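Side-chain contacts in maleylacetate reductase (Agrobacterium tumefaciens, PDB 3HL0), which probably catalyses the NADH-dependent reduction of maleylacetate to 3-oxoadipate in the breakdown of gamma-resorcylate: residues L159-P162 against V163-M167; S304-A308 against L309-A313. All coordinates share one frame; numbering follows the deposited sequence.

Interaction 1. Residues L159-P162 against V163-M167. With NAD (nicotinamide-adenine-dinucleotide), chain D.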
loop_
_atom_site.group_PDB
_atom_site.type_symbol
_atom_site.label_atom_id
_atom_site.label_comp_id
_atom_site.label_asym_id
_atom_site.label_seq_id
_atom_site.Cartn_x
_atom_site.Cartn_y
_atom_site.Cartn_z
ATOM N N LEU A 159 -17.820 0.766 3.210
ATOM C CA LEU A 159 -17.938 2.049 3.891
ATOM C C LEU A 159 -16.550 2.441 4.425
ATOM O O LEU A 159 -16.209 3.642 4.439
ATOM C CB LEU A 159 -18.950 2.010 5.048
ATOM C CG LEU A 159 -20.435 1.823 4.627
ATOM C CD1 LEU A 159 -21.276 1.417 5.835
ATOM C CD2 LEU A 159 -21.031 3.042 3.993
ATOM N N GLY A 160 -15.771 1.425 4.803
ATOM C CA GLY A 160 -14.451 1.643 5.387
ATOM C C GLY A 160 -13.310 1.748 4.400
ATOM O O GLY A 160 -12.127 1.847 4.804
ATOM N N LEU A 161 -13.637 1.748 3.107
ATOM C CA LEU A 161 -12.563 1.837 2.109
ATOM C C LEU A 161 -12.094 3.300 2.113
ATOM O O LEU A 161 -12.879 4.212 1.909
ATOM C CB LEU A 161 -13.083 1.400 0.741
ATOM C CG LEU A 161 -12.075 1.397 -0.422
ATOM C CD1 LEU A 161 -10.933 0.383 -0.233
ATOM C CD2 LEU A 161 -12.840 1.175 -1.799
ATOM N N PRO A 162 -10.789 3.536 2.345
ATOM C CA PRO A 162 -10.353 4.931 2.475
ATOM C C PRO A 162 -10.644 5.737 1.214
ATOM O O PRO A 162 -10.730 5.162 0.093
ATOM C CB PRO A 162 -8.834 4.796 2.692
ATOM C CG PRO A 162 -8.654 3.463 3.385
ATOM C CD PRO A 162 -9.716 2.580 2.676
ATOM N N VAL A 163 -10.836 7.038 1.397
ATOM C CA VAL A 163 -11.242 7.895 0.302
ATOM C C VAL A 163 -10.248 7.868 -0.863
ATOM O O VAL A 163 -10.670 7.753 -2.016
ATOM C CB VAL A 163 -11.495 9.321 0.761
ATOM C CG1 VAL A 163 -11.670 10.231 -0.417
ATOM C CG2 VAL A 163 -12.781 9.355 1.628
ATOM N N ALA A 164 -8.954 7.983 -0.584
ATOM C CA ALA A 164 -7.990 8.071 -1.701
ATOM C C ALA A 164 -8.013 6.820 -2.594
ATOM O O ALA A 164 -8.112 6.988 -3.828
ATOM C CB ALA A 164 -6.575 8.359 -1.154
ATOM N N ILE A 165 -7.945 5.624 -2.021
ATOM C CA ILE A 165 -8.009 4.373 -2.810
ATOM C C ILE A 165 -9.425 4.179 -3.416
ATOM O O ILE A 165 -9.565 3.606 -4.521
ATOM C CB ILE A 165 -7.487 3.095 -2.083
ATOM C CG1 ILE A 165 -7.470 1.913 -3.020
ATOM C CG2 ILE A 165 -8.321 2.765 -0.831
ATOM C CD1 ILE A 165 -6.489 2.092 -4.123
ATOM N N SER A 166 -10.452 4.685 -2.736
ATOM C CA SER A 166 -11.815 4.632 -3.338
ATOM C C SER A 166 -11.815 5.368 -4.695
ATOM O O SER A 166 -12.389 4.858 -5.705
ATOM C CB SER A 166 -12.908 5.239 -2.407
ATOM O OG SER A 166 -13.008 4.426 -1.228
HETATM N N MSE A 167 -11.161 6.534 -4.750
HETATM C CA MSE A 167 -11.128 7.331 -5.986
HETATM C C MSE A 167 -10.277 6.643 -7.063
HETATM O O MSE A 167 -10.712 6.522 -8.209
HETATM C CB MSE A 167 -10.603 8.737 -5.725
HETATM C CG MSE A 167 -11.432 9.563 -4.714
HETATM SE SE MSE A 167 -13.319 9.733 -5.101
HETATM C CE MSE A 167 -14.023 8.396 -3.948
HETATM P PA NAD D . -5.586 -4.305 -3.158
HETATM O O1A NAD D . -6.415 -5.541 -3.206
HETATM O O2A NAD D . -4.135 -4.428 -3.425
HETATM O O5B NAD D . -5.937 -3.518 -1.816
HETATM C C5B NAD D . -5.076 -2.452 -1.402
HETATM C C4B NAD D . -5.184 -2.342 0.112
HETATM O O4B NAD D . -6.490 -1.877 0.450
HETATM C C3B NAD D . -4.970 -3.700 0.807
HETATM O O3B NAD D . -4.127 -3.580 1.968
HETATM C C2B NAD D . -6.382 -4.078 1.190
HETATM O O2B NAD D . -6.447 -4.916 2.326
HETATM C C1B NAD D . -7.042 -2.717 1.453
HETATM N N9A NAD D . -8.517 -2.742 1.306
HETATM C C8A NAD D . -9.240 -3.230 0.234
HETATM N N7A NAD D . -10.559 -3.060 0.483
HETATM C C5A NAD D . -10.709 -2.480 1.715
HETATM C C6A NAD D . -11.832 -2.103 2.450
HETATM N N6A NAD D . -13.080 -1.989 1.927
HETATM N N1A NAD D . -11.590 -1.542 3.705
HETATM C C2A NAD D . -10.308 -1.349 4.171
HETATM N N3A NAD D . -9.201 -1.709 3.446
HETATM C C4A NAD D . -9.416 -2.275 2.222
HETATM O O3 NAD D . -6.079 -3.229 -4.285
HETATM P PN NAD D . -6.925 -3.439 -5.654
HETATM O O1N NAD D . -6.682 -2.189 -6.432
HETATM O O2N NAD D . -8.276 -3.804 -5.235
HETATM O O5D NAD D . -6.227 -4.657 -6.422
HETATM C C5D NAD D . -5.008 -4.500 -7.144
HETATM C C4D NAD D . -4.547 -5.900 -7.550
HETATM O O4D NAD D . -5.609 -6.529 -8.253
HETATM C C3D NAD D . -3.381 -5.803 -8.526
HETATM O O3D NAD D . -2.537 -6.944 -8.309
HETATM C C2D NAD D . -4.064 -5.883 -9.871
HETATM O O2D NAD D . -3.223 -6.325 -10.938
HETATM C C1D NAD D . -5.186 -6.859 -9.570
HETATM N N1N NAD D . -6.313 -6.757 -10.488
HETATM C C2N NAD D . -6.616 -7.873 -11.207
HETATM C C3N NAD D . -7.674 -7.830 -12.091
HETATM C C7N NAD D . -7.932 -9.104 -12.785
HETATM O O7N NAD D . -9.015 -9.086 -13.579
HETATM N N7N NAD D . -7.127 -10.182 -12.628
HETATM C C4N NAD D . -8.503 -6.665 -12.251
HETATM C C5N NAD D . -8.169 -5.532 -11.506
HETATM C C6N NAD D . -7.068 -5.591 -10.634
#

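Interaction 2. Residues S304-A308 against L309-A313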
loop_
_atom_site.group_PDB
_atom_site.type_symbol
_atom_site.label_atom_id
_atom_site.label_comp_id
_atom_site.label_asym_id
_atom_site.label_seq_id
_atom_site.Cartn_x
_atom_site.Cartn_y
_atom_site.Cartn_z
ATOM N N SER A 304 -2.466 12.908 -10.633
ATOM C CA SER A 304 -2.584 13.241 -12.043
ATOM C C SER A 304 -1.267 13.177 -12.780
ATOM O O SER A 304 -1.257 13.344 -13.979
ATOM C CB SER A 304 -3.188 14.632 -12.187
ATOM O OG SER A 304 -2.328 15.570 -11.519
ATOM N N SER A 305 -0.156 12.919 -12.098
ATOM C CA SER A 305 1.124 12.832 -12.844
ATOM C C SER A 305 1.912 11.589 -12.504
ATOM O O SER A 305 1.866 11.055 -11.379
ATOM C CB SER A 305 2.006 14.076 -12.597
ATOM O OG SER A 305 2.709 13.921 -11.383
ATOM N N LEU A 306 2.651 11.096 -13.493
ATOM C CA LEU A 306 3.499 9.948 -13.251
ATOM C C LEU A 306 4.650 10.347 -12.315
ATOM O O LEU A 306 5.159 9.480 -11.584
ATOM C CB LEU A 306 4.102 9.338 -14.539
ATOM C CG LEU A 306 3.050 8.698 -15.464
ATOM C CD1 LEU A 306 3.795 8.239 -16.766
ATOM C CD2 LEU A 306 2.420 7.473 -14.730
ATOM N N ALA A 307 5.041 11.622 -12.359
ATOM C CA ALA A 307 6.115 12.087 -11.437
ATOM C C ALA A 307 5.701 11.873 -9.992
ATOM O O ALA A 307 6.543 11.464 -9.174
ATOM C CB ALA A 307 6.490 13.552 -11.695
ATOM N N ALA A 308 4.415 12.047 -9.707
ATOM C CA ALA A 308 3.942 11.875 -8.319
ATOM C C ALA A 308 4.013 10.417 -7.905
ATOM O O ALA A 308 4.005 10.110 -6.711
ATOM C CB ALA A 308 2.543 12.411 -8.148
ATOM N N LEU A 309 4.052 9.506 -8.881
ATOM C CA LEU A 309 4.160 8.061 -8.613
ATOM C C LEU A 309 5.592 7.571 -8.536
ATOM O O LEU A 309 5.831 6.393 -8.375
ATOM C CB LEU A 309 3.332 7.202 -9.613
ATOM C CG LEU A 309 1.878 7.650 -9.764
ATOM C CD1 LEU A 309 1.148 6.605 -10.662
ATOM C CD2 LEU A 309 1.160 7.820 -8.408
ATOM N N GLY A 310 6.532 8.512 -8.639
ATOM C CA GLY A 310 7.980 8.200 -8.528
ATOM C C GLY A 310 8.629 7.876 -9.862
ATOM O O GLY A 310 9.779 7.467 -9.891
ATOM N N VAL A 311 7.913 8.056 -10.983
ATOM C CA VAL A 311 8.551 7.870 -12.281
ATOM C C VAL A 311 9.516 9.058 -12.531
ATOM O O VAL A 311 9.152 10.212 -12.326
ATOM C CB VAL A 311 7.480 7.803 -13.404
ATOM C CG1 VAL A 311 8.136 7.621 -14.818
ATOM C CG2 VAL A 311 6.511 6.657 -13.107
ATOM N N GLY A 312 10.713 8.734 -13.013
ATOM C CA GLY A 312 11.664 9.787 -13.389
ATOM C C GLY A 312 11.629 10.096 -14.866
ATOM O O GLY A 312 11.251 9.229 -15.676
ATOM N N ALA A 313 12.069 11.312 -15.205
ATOM C CA ALA A 313 12.207 11.668 -16.631
ATOM C C ALA A 313 13.077 10.661 -17.422
ATOM O O ALA A 313 12.775 10.376 -18.588
ATOM C CB ALA A 313 12.675 13.107 -16.791
HETATM O O HOH W 1 9.226 11.660 -9.990
#

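Interaction 1. Residues L159-P162 against V163-M167
Leu161 and Ile165 meet with their side chains crossed at about a right angle, where the loop 159-162 runs into the first turn of helix 163-180. The touching branches are CD1 of Leu161 and CG2 of Ile165, 3.6 Å apart. Leu161 carries CG opposite its own nitrogen (chi1 -178°), which sets CG beside its own carbonyl carbon and carries the branch between Ser166 and the adenine. There CD1 lies over a face of the NAD adenine, 3.5 Å from C5A, so one methyl group touches both the base and the helix. The same CG2 of Ile165 also rests beside the Pro162 ring, 3.8 Å from CD; these two side chains lie side by side and point the same way.

Pro162 holds the N-cap position, and its carbonyl starts the helical bonding. Its O accepts the backbone N of Ser166 at 2.9 Å and the hydroxyl OG of the same residue at 2.7 Å. The two donors approach differently. The amide lies nearly in line with the C=O bond, whereas the hydroxyl sits well above the carbonyl plane, 52° out of it. Ser166 turns OG back beside its own nitrogen (chi1 -65°), which brings both donors to one acceptor. OG also lies against the Leu161 side chain, 3.3 Å from CG. Arg218 completes the polar side, hydrogen-bonding Ser166 OG through NH1 and Leu161 O through NH2.

Polar and apolar contacts interlock at the helix start. The buried serine hydroxyl has partners in both the Pro162 carbonyl and the guanidinium group, whose charge probably strengthens its donor character. Leu161 meanwhile offers the adenine a purely apolar surface, consistent with binding by dispersion and shape at this part of the NAD pocket.

Interaction 2. Residues S304-A308 against L309-A313
A Schellman motif closes the turn formed by 304-308 and 309-313, with Gly310 in the left-handed conformation (phi 91°) at its pivot. Its two defining bonds are nested. Val311 N reaches back to Leu306 O at 3.2 Å, and inside that span Gly310 N donates to Ala307 O at 3.0 Å. Leu306 O also accepts Leu309 N at 2.9 Å. Val311 N and Leu309 N come to this oxygen from opposite faces of the carbonyl plane, the first tilted 33° from it and the second far above it, so two amides grip one acceptor.

The side chains follow the bend of the backbone. Val311 turns its CB toward the preceding segment, and its CG2 packs 3.9 Å from CB of Leu306. This is the apolar pair that commonly brackets a Schellman motif, here joining the residues at the two ends of the longer bond. Leu309 CB lies against Leu306 O at 3.5 Å, while the tips of the two leucines make a looser contact. Leu306 and Leu309 both pack on helix 255-271 through Val261, and Val311 packs on Leu251 of helix 239-251. The apolar side of the turn therefore faces neighbouring helices.

At the start of the turn, Ser305 OG accepts Ala308 N at 3.0 Å, an ST motif. Across the bend a water donates to both Ala307 O and Val311 O, at 2.8 and 2.7 Å, bridging carbonyls of the two segments. Gly310 O is taken up by His213 NE2 of the second subunit.

The nested amide bonds, the glycine with positive phi and the bracketing leucine-valine pair are together typical of a Schellman turn, used here in the connection between helices 289-300 and 316-323 at the dimer contact.

How the interactions relate
Along the chain the two contacts come in series, neither nested nor crossed, and each is local: the first at the N terminus of a helix, the second round a turn. Interaction 1 ends the loop that follows strand 150-153, the second strand across the parallel nucleotide-binding sheet, and leads into helix 163-180. Interaction 2 comes much later, turning the chain in the connection between helices 289-300 and 316-323 in the helical C-terminal part. Within one subunit their nearest atoms are about 10 Å apart. The dimer brings the two regions together: Pro162 of interaction 1 packs on Leu309 of the second subunit, a residue of that subunit's interaction 2. The subunit interface thus joins the cofactor side of one chain to the helical part of the other.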